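Local coordinates for hypothetical multiheme protein (Ignicoccus hospitalis KIN4/I, PDB 4QO5), which binds eight c-type hemes as a membrane-associated octaheme cytochrome and probably carries electrons along them, at residues Q7-K12 with D37-K42; A70-V75 with C79-G84. All coordinates share one frame; numbering follows the deposited sequence.

Contact 1 of 2, residues Q7-K12 with D37-K42; sequences QEAVAK and DWLKSK. With HEC (heme c), chain C.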
loop_
_atom_site.group_PDB
_atom_site.type_symbol
_atom_site.label_atom_id
_atom_site.label_comp_id
_atom_site.label_asym_id
_atom_site.label_seq_id
_atom_site.Cartn_x
_atom_site.Cartn_y
_atom_site.Cartn_z
ATOM N N GLN A 7 -15.452 1.821 -35.165
ATOM C CA GLN A 7 -16.357 1.568 -36.281
ATOM C C GLN A 7 -15.872 0.384 -37.110
ATOM O O GLN A 7 -16.665 -0.478 -37.505
ATOM C CB GLN A 7 -16.511 2.824 -37.143
ATOM C CG GLN A 7 -17.440 3.850 -36.523
ATOM C CD GLN A 7 -17.324 5.217 -37.161
ATOM O OE1 GLN A 7 -16.228 5.759 -37.297
ATOM N NE2 GLN A 7 -18.461 5.783 -37.561
ATOM N N GLU A 8 -14.565 0.330 -37.347
ATOM C CA GLU A 8 -13.997 -0.760 -38.119
ATOM C C GLU A 8 -14.088 -2.075 -37.337
ATOM O O GLU A 8 -14.337 -3.130 -37.916
ATOM C CB GLU A 8 -12.551 -0.458 -38.524
ATOM C CG GLU A 8 -11.734 -1.698 -38.823
ATOM C CD GLU A 8 -10.974 -1.594 -40.131
ATOM O OE1 GLU A 8 -10.139 -0.670 -40.266
ATOM O OE2 GLU A 8 -11.228 -2.430 -41.029
ATOM N N ALA A 9 -13.913 -2.001 -36.019
ATOM C CA ALA A 9 -13.967 -3.194 -35.185
ATOM C C ALA A 9 -15.384 -3.760 -35.150
ATOM O O ALA A 9 -15.576 -4.977 -35.179
ATOM C CB ALA A 9 -13.473 -2.888 -33.772
ATOM N N VAL A 10 -16.377 -2.882 -35.082
ATOM C CA VAL A 10 -17.769 -3.337 -35.120
ATOM C C VAL A 10 -18.125 -3.979 -36.467
ATOM O O VAL A 10 -18.797 -5.022 -36.519
ATOM C CB VAL A 10 -18.745 -2.204 -34.767
ATOM C CG1 VAL A 10 -20.185 -2.589 -35.134
ATOM C CG2 VAL A 10 -18.642 -1.886 -33.277
ATOM N N ALA A 11 -17.648 -3.370 -37.549
ATOM C CA ALA A 11 -17.927 -3.853 -38.902
ATOM C C ALA A 11 -17.317 -5.230 -39.183
ATOM O O ALA A 11 -17.825 -5.978 -40.019
ATOM C CB ALA A 11 -17.437 -2.849 -39.932
ATOM N N LYS A 12 -16.228 -5.553 -38.494
ATOM C CA LYS A 12 -15.542 -6.827 -38.689
ATOM C C LYS A 12 -16.147 -7.964 -37.864
ATOM O O LYS A 12 -15.776 -9.122 -38.041
ATOM C CB LYS A 12 -14.047 -6.702 -38.362
ATOM C CG LYS A 12 -13.158 -6.340 -39.558
ATOM C CD LYS A 12 -13.863 -6.623 -40.892
ATOM C CE LYS A 12 -12.919 -6.494 -42.087
ATOM N NZ LYS A 12 -11.908 -7.589 -42.144
ATOM N N ASP A 37 -15.117 -1.792 -24.508
ATOM C CA ASP A 37 -14.924 -2.763 -23.444
ATOM C C ASP A 37 -15.573 -4.108 -23.830
ATOM O O ASP A 37 -14.959 -5.164 -23.736
ATOM C CB ASP A 37 -15.575 -2.193 -22.188
ATOM C CG ASP A 37 -14.961 -2.706 -20.913
ATOM O OD1 ASP A 37 -13.807 -3.193 -20.936
ATOM O OD2 ASP A 37 -15.638 -2.588 -19.869
ATOM N N TRP A 38 -16.813 -4.045 -24.309
ATOM C CA TRP A 38 -17.517 -5.229 -24.809
ATOM C C TRP A 38 -16.770 -5.906 -25.961
ATOM O O TRP A 38 -16.694 -7.137 -26.021
ATOM C CB TRP A 38 -18.931 -4.839 -25.258
ATOM C CG TRP A 38 -19.671 -5.974 -25.926
ATOM C CD1 TRP A 38 -20.275 -7.038 -25.307
ATOM C CD2 TRP A 38 -19.862 -6.172 -27.339
ATOM N NE1 TRP A 38 -20.834 -7.877 -26.247
ATOM C CE2 TRP A 38 -20.592 -7.374 -27.498
ATOM C CE3 TRP A 38 -19.482 -5.458 -28.482
ATOM C CZ2 TRP A 38 -20.954 -7.874 -28.753
ATOM C CZ3 TRP A 38 -19.846 -5.953 -29.728
ATOM C CH2 TRP A 38 -20.574 -7.149 -29.852
ATOM N N LEU A 39 -16.208 -5.105 -26.863
ATOM C CA LEU A 39 -15.414 -5.640 -27.978
ATOM C C LEU A 39 -14.218 -6.488 -27.505
ATOM O O LEU A 39 -13.708 -7.332 -28.256
ATOM C CB LEU A 39 -14.908 -4.491 -28.873
ATOM C CG LEU A 39 -15.934 -3.866 -29.820
ATOM C CD1 LEU A 39 -15.367 -2.579 -30.427
ATOM C CD2 LEU A 39 -16.296 -4.843 -30.923
ATOM N N LYS A 40 -13.768 -6.264 -26.270
ATOM C CA LYS A 40 -12.604 -6.996 -25.748
ATOM C C LYS A 40 -13.009 -8.315 -25.114
ATOM O O LYS A 40 -12.152 -9.144 -24.782
ATOM C CB LYS A 40 -11.834 -6.170 -24.712
ATOM C CG LYS A 40 -11.232 -4.879 -25.244
ATOM C CD LYS A 40 -10.281 -4.275 -24.215
ATOM C CE LYS A 40 -10.280 -2.748 -24.253
ATOM N NZ LYS A 40 -9.706 -2.172 -25.504
ATOM N N SER A 41 -14.307 -8.507 -24.917
ATOM C CA SER A 41 -14.792 -9.740 -24.280
ATOM C C SER A 41 -14.790 -10.941 -25.212
ATOM O O SER A 41 -15.072 -10.835 -26.409
ATOM C CB SER A 41 -16.203 -9.571 -23.700
ATOM O OG SER A 41 -17.171 -9.486 -24.721
ATOM N N LYS A 42 -14.477 -12.104 -24.647
ATOM C CA LYS A 42 -14.595 -13.340 -25.404
ATOM C C LYS A 42 -16.029 -13.521 -25.895
ATOM O O LYS A 42 -16.263 -14.036 -26.981
ATOM C CB LYS A 42 -14.169 -14.516 -24.530
ATOM C CG LYS A 42 -13.983 -15.826 -25.266
ATOM C CD LYS A 42 -13.257 -16.810 -24.331
ATOM C CE LYS A 42 -12.666 -17.983 -25.075
ATOM N NZ LYS A 42 -12.067 -18.974 -24.122
HETATM FE FE HEC C . -24.330 -4.156 -20.292
HETATM C CHA HEC C . -24.954 -2.619 -17.280
HETATM C CHB HEC C . -24.927 -1.149 -21.891
HETATM C CHC HEC C . -23.586 -5.635 -23.153
HETATM C CHD HEC C . -23.996 -7.163 -18.680
HETATM N NA HEC C . -24.788 -2.266 -19.722
HETATM C C1A HEC C . -25.015 -1.854 -18.408
HETATM C C2A HEC C . -25.355 -0.455 -18.403
HETATM C C3A HEC C . -25.336 -0.038 -19.663
HETATM C C4A HEC C . -24.984 -1.156 -20.515
HETATM C CMA HEC C . -25.623 1.401 -20.143
HETATM C CAA HEC C . -25.719 0.370 -17.143
HETATM C CBA HEC C . -24.585 0.542 -16.146
HETATM C CGA HEC C . -23.759 1.704 -16.609
HETATM O O1A HEC C . -22.508 1.595 -16.519
HETATM O O2A HEC C . -24.353 2.716 -17.080
HETATM N NB HEC C . -24.372 -3.528 -22.088
HETATM C C1B HEC C . -24.515 -2.240 -22.584
HETATM C C2B HEC C . -24.075 -2.192 -23.950
HETATM C C3B HEC C . -23.659 -3.439 -24.216
HETATM C C4B HEC C . -23.869 -4.289 -23.100
HETATM C CMB HEC C . -24.042 -0.883 -24.788
HETATM C CAB HEC C . -22.947 -4.092 -25.386
HETATM C CBB HEC C . -21.873 -3.137 -26.014
HETATM N NC HEC C . -23.920 -6.029 -20.823
HETATM C C1C HEC C . -23.654 -6.473 -22.090
HETATM C C2C HEC C . -23.634 -7.914 -22.117
HETATM C C3C HEC C . -23.531 -8.263 -20.823
HETATM C C4C HEC C . -23.855 -7.134 -20.033
HETATM C CMC HEC C . -23.125 -8.657 -23.386
HETATM C CAC HEC C . -23.376 -9.598 -20.052
HETATM C CBC HEC C . -22.398 -10.622 -20.694
HETATM N ND HEC C . -24.461 -4.748 -18.348
HETATM C C1D HEC C . -24.225 -6.051 -17.919
HETATM C C2D HEC C . -24.268 -6.155 -16.482
HETATM C C3D HEC C . -24.588 -4.743 -16.014
HETATM C C4D HEC C . -24.698 -3.956 -17.235
HETATM C CMD HEC C . -24.017 -7.486 -15.717
HETATM C CAD HEC C . -24.776 -4.152 -14.588
HETATM C CBD HEC C . -25.022 -5.148 -13.471
HETATM C CGD HEC C . -23.693 -5.605 -12.892
HETATM O O1D HEC C . -23.714 -6.421 -11.949
HETATM O O2D HEC C . -22.620 -5.150 -13.366
#
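Leu-39 reaches from helix 32-39 to helix 6-11, where its CD1 methyl overlaps the side of Ala-9. Leu-39 CD1 lies 3.9 Å from Ala-9 CB. The same methyl also meets Val-10, but less closely, with Leu-39 CD1 4.4 Å from Val-10 CG2. One leucine branch thus covers two successive residues of the facing helix. Its CG lies anti to the carbonyl carbon (chi1 -77°), and the extended second torsion carries CD1 across the gap. The contact is small and wholly apolar, near the surface of the fold.

Trp-38, the residue before, serves the heme instead. The heme CAB atom lies over one face of the indole, offset toward the rim. The thioether side arm also presses on the root of the side chain, with HEC CBB 3.5 Å from Trp-38 CB. The heme methyl HEC CMC comes in obliquely on the same side, 3.7 Å from Trp-38 NE1. That NE1 is hydrogen-bonded to Val-77 O, which helps fix the rotation of the ring. Further along the chain, Trp-38 O accepts from both Ser-41 N and Ser-41 OG. The hydroxyl bond, Ser-41 OG to Trp-38 O, is 2.7 Å long and lies in the carbonyl plane.

Helix 18-30 joins the two segments, as its Leu-24 touches both Val-10 and Trp-38.

Contact 2 of 2, residues A70-V75 with C79-G84; sequences ANLRNV and CYECHG. With HEC (heme c), chain C.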
loop_
_atom_site.group_PDB
_atom_site.type_symbol
_atom_site.label_atom_id
_atom_site.label_comp_id
_atom_site.label_asym_id
_atom_site.label_seq_id
_atom_site.Cartn_x
_atom_site.Cartn_y
_atom_site.Cartn_z
ATOM N N ALA A 70 -33.262 -20.878 -28.488
ATOM C CA ALA A 70 -32.821 -20.999 -29.879
ATOM C C ALA A 70 -32.307 -19.698 -30.487
ATOM O O ALA A 70 -31.328 -19.707 -31.227
ATOM C CB ALA A 70 -33.946 -21.576 -30.741
ATOM N N ASN A 71 -32.957 -18.581 -30.174
ATOM C CA ASN A 71 -32.531 -17.289 -30.704
ATOM C C ASN A 71 -31.171 -16.809 -30.165
ATOM O O ASN A 71 -30.614 -15.839 -30.673
ATOM C CB ASN A 71 -33.591 -16.215 -30.446
ATOM C CG ASN A 71 -33.665 -15.807 -28.986
ATOM O OD1 ASN A 71 -33.754 -16.648 -28.097
ATOM N ND2 ASN A 71 -33.621 -14.506 -28.734
ATOM N N LEU A 72 -30.644 -17.481 -29.140
ATOM C CA LEU A 72 -29.358 -17.094 -28.556
ATOM C C LEU A 72 -28.211 -18.007 -28.978
ATOM O O LEU A 72 -27.042 -17.685 -28.736
ATOM C CB LEU A 72 -29.434 -17.080 -27.018
ATOM C CG LEU A 72 -30.405 -16.105 -26.342
ATOM C CD1 LEU A 72 -30.457 -16.327 -24.836
ATOM C CD2 LEU A 72 -30.026 -14.667 -26.649
ATOM N N ARG A 73 -28.534 -19.146 -29.583
ATOM C CA ARG A 73 -27.515 -20.173 -29.851
ATOM C C ARG A 73 -26.476 -19.783 -30.896
ATOM O O ARG A 73 -25.301 -20.158 -30.789
ATOM C CB ARG A 73 -28.167 -21.477 -30.283
ATOM C CG ARG A 73 -28.969 -22.141 -29.190
ATOM C CD ARG A 73 -29.637 -23.417 -29.676
ATOM N NE ARG A 73 -30.614 -23.847 -28.686
ATOM C CZ ARG A 73 -31.746 -24.484 -28.962
ATOM N NH1 ARG A 73 -32.072 -24.779 -30.216
ATOM N NH2 ARG A 73 -32.561 -24.813 -27.973
ATOM N N ASN A 74 -26.913 -19.046 -31.911
ATOM C CA ASN A 74 -26.073 -18.806 -33.075
ATOM C C ASN A 74 -25.673 -17.348 -33.276
ATOM O O ASN A 74 -25.289 -16.951 -34.374
ATOM C CB ASN A 74 -26.738 -19.373 -34.333
ATOM C CG ASN A 74 -27.058 -20.855 -34.203
ATOM O OD1 ASN A 74 -28.224 -21.251 -34.201
ATOM N ND2 ASN A 74 -26.025 -21.682 -34.096
ATOM N N VAL A 75 -25.760 -16.558 -32.210
ATOM C CA VAL A 75 -25.219 -15.199 -32.233
ATOM C C VAL A 75 -24.258 -15.008 -31.077
ATOM O O VAL A 75 -24.341 -15.727 -30.067
ATOM C CB VAL A 75 -26.332 -14.116 -32.190
ATOM C CG1 VAL A 75 -27.171 -14.157 -33.462
ATOM C CG2 VAL A 75 -27.222 -14.278 -30.957
ATOM N N CYS A 79 -25.227 -6.753 -26.688
ATOM C CA CYS A 79 -26.012 -5.908 -25.790
ATOM C C CYS A 79 -27.434 -6.452 -25.584
ATOM O O CYS A 79 -27.937 -6.499 -24.467
ATOM C CB CYS A 79 -26.126 -4.490 -26.373
ATOM S SG CYS A 79 -24.669 -3.906 -27.334
ATOM N N TYR A 80 -28.081 -6.850 -26.668
ATOM C CA TYR A 80 -29.461 -7.306 -26.557
ATOM C C TYR A 80 -29.549 -8.698 -25.934
ATOM O O TYR A 80 -30.511 -9.013 -25.230
ATOM C CB TYR A 80 -30.148 -7.280 -27.918
ATOM C CG TYR A 80 -31.583 -7.761 -27.838
ATOM C CD1 TYR A 80 -32.579 -6.919 -27.366
ATOM C CD2 TYR A 80 -31.924 -9.058 -28.202
ATOM C CE1 TYR A 80 -33.894 -7.348 -27.277
ATOM C CE2 TYR A 80 -33.242 -9.497 -28.115
ATOM C CZ TYR A 80 -34.214 -8.631 -27.651
ATOM O OH TYR A 80 -35.524 -9.041 -27.549
ATOM N N GLU A 81 -28.527 -9.520 -26.169
ATOM C CA GLU A 81 -28.547 -10.894 -25.683
ATOM C C GLU A 81 -28.582 -10.927 -24.156
ATOM O O GLU A 81 -29.288 -11.741 -23.577
ATOM C CB GLU A 81 -27.374 -11.710 -26.243
ATOM C CG GLU A 81 -27.522 -12.079 -27.724
ATOM C CD GLU A 81 -27.693 -10.864 -28.644
ATOM O OE1 GLU A 81 -28.739 -10.768 -29.330
ATOM O OE2 GLU A 81 -26.783 -10.005 -28.693
ATOM N N CYS A 82 -27.855 -10.027 -23.504
ATOM C CA CYS A 82 -27.949 -9.892 -22.037
ATOM C C CYS A 82 -29.091 -9.009 -21.539
ATOM O O CYS A 82 -29.892 -9.426 -20.708
ATOM C CB CYS A 82 -26.632 -9.394 -21.455
ATOM S SG CYS A 82 -25.418 -10.706 -21.537
ATOM N N HIS A 83 -29.148 -7.777 -22.028
ATOM C CA HIS A 83 -30.061 -6.800 -21.466
ATOM C C HIS A 83 -31.507 -7.021 -21.863
ATOM O O HIS A 83 -32.399 -6.432 -21.270
ATOM C CB HIS A 83 -29.632 -5.379 -21.843
ATOM C CG HIS A 83 -28.409 -4.933 -21.120
ATOM N ND1 HIS A 83 -28.443 -4.480 -19.816
ATOM C CD2 HIS A 83 -27.109 -4.904 -21.492
ATOM C CE1 HIS A 83 -27.220 -4.172 -19.424
ATOM N NE2 HIS A 83 -26.407 -4.412 -20.428
ATOM N N GLY A 84 -31.734 -7.864 -22.862
ATOM C CA GLY A 84 -33.096 -8.161 -23.290
ATOM C C GLY A 84 -33.625 -9.481 -22.753
ATOM O O GLY A 84 -34.742 -9.879 -23.082
HETATM FE FE HEC C . -24.330 -4.156 -20.292
HETATM C CHA HEC C . -24.954 -2.619 -17.280
HETATM C CHB HEC C . -24.927 -1.149 -21.891
HETATM C CHC HEC C . -23.586 -5.635 -23.153
HETATM C CHD HEC C . -23.996 -7.163 -18.680
HETATM N NA HEC C . -24.788 -2.266 -19.722
HETATM C C1A HEC C . -25.015 -1.854 -18.408
HETATM C C2A HEC C . -25.355 -0.455 -18.403
HETATM C C3A HEC C . -25.336 -0.038 -19.663
HETATM C C4A HEC C . -24.984 -1.156 -20.515
HETATM C CMA HEC C . -25.623 1.401 -20.143
HETATM C CAA HEC C . -25.719 0.370 -17.143
HETATM C CBA HEC C . -24.585 0.542 -16.146
HETATM C CGA HEC C . -23.759 1.704 -16.609
HETATM O O1A HEC C . -22.508 1.595 -16.519
HETATM O O2A HEC C . -24.353 2.716 -17.080
HETATM N NB HEC C . -24.372 -3.528 -22.088
HETATM C C1B HEC C . -24.515 -2.240 -22.584
HETATM C C2B HEC C . -24.075 -2.192 -23.950
HETATM C C3B HEC C . -23.659 -3.439 -24.216
HETATM C C4B HEC C . -23.869 -4.289 -23.100
HETATM C CMB HEC C . -24.042 -0.883 -24.788
HETATM C CAB HEC C . -22.947 -4.092 -25.386
HETATM C CBB HEC C . -21.873 -3.137 -26.014
HETATM N NC HEC C . -23.920 -6.029 -20.823
HETATM C C1C HEC C . -23.654 -6.473 -22.090
HETATM C C2C HEC C . -23.634 -7.914 -22.117
HETATM C C3C HEC C . -23.531 -8.263 -20.823
HETATM C C4C HEC C . -23.855 -7.134 -20.033
HETATM C CMC HEC C . -23.125 -8.657 -23.386
HETATM C CAC HEC C . -23.376 -9.598 -20.052
HETATM C CBC HEC C . -22.398 -10.622 -20.694
HETATM N ND HEC C . -24.461 -4.748 -18.348
HETATM C C1D HEC C . -24.225 -6.051 -17.919
HETATM C C2D HEC C . -24.268 -6.155 -16.482
HETATM C C3D HEC C . -24.588 -4.743 -16.014
HETATM C C4D HEC C . -24.698 -3.956 -17.235
HETATM C CMD HEC C . -24.017 -7.486 -15.717
HETATM C CAD HEC C . -24.776 -4.152 -14.588
HETATM C CBD HEC C . -25.022 -5.148 -13.471
HETATM C CGD HEC C . -23.693 -5.605 -12.892
HETATM O O1D HEC C . -23.714 -6.421 -11.949
HETATM O O2D HEC C . -22.620 -5.150 -13.366
#
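The two short helical segments come closest at Leu-72 and Glu-81, whose CA atoms are 6.9 Å apart. Residues 70-73 form a weakly bonded helix, whereas 79-83 is a short helix closed by backbone bonds from His-83 and Gly-84. Glu-81 meets the 70-75 segment with its aliphatic part. Its CG lies anti to the carbonyl carbon (chi1 -73°), which sets that methylene against Leu-72 and Val-75. A bend at the next torsion (chi2 58°) turns the carboxylate aside, where hydrogen bonds to Ser-17 and Thr-20 hold it. Leu-72 CD2 is 3.8 Å from Glu-81 CG, and the two side chains slide past each other in opposite directions. Val-75 crosses Glu-81 at about a right angle, with Val-75 CG2 3.9 Å from Glu-81 CG.

Residues 79-83 are the CxxCH heme-binding motif of c-type cytochromes. Cys-79 SG is bonded to HEC CAB and Cys-82 SG to HEC CAC, both thioether bonds stretched in the model. His-83 NE2 binds the heme iron at 2.1 Å, and His-222 supplies the other axial ligand. His-83 ND1 is hydrogen-bonded to His-102 O, which helps set the ring's rotation.

Leu-72 also touches a second heme, while helix 18-30 packs against Cys-79 and Tyr-80.

Overall arrangement
Contact 1 is a surface contact and contact 2 a buried one, with centres about 16 Å apart. They follow each other along the chain, and their nearest atoms are about 5 Å apart without touching. The same heme c joins them. Residues 79-84 hold it by covalent and iron bonds, while residues 37-42 lay an indole against one thioether arm and a methyl. Helix 18-30 lines both contacts. Across the segments both rest on apolar atoms, but contact 1 sets methyls against methyls, whereas contact 2 sets leucine and valine methyls against the methylenes of a buried glutamate. The second subunit reaches contact 1, packing on Gln-7, Asp-37 and Lys-40, but does not touch contact 2.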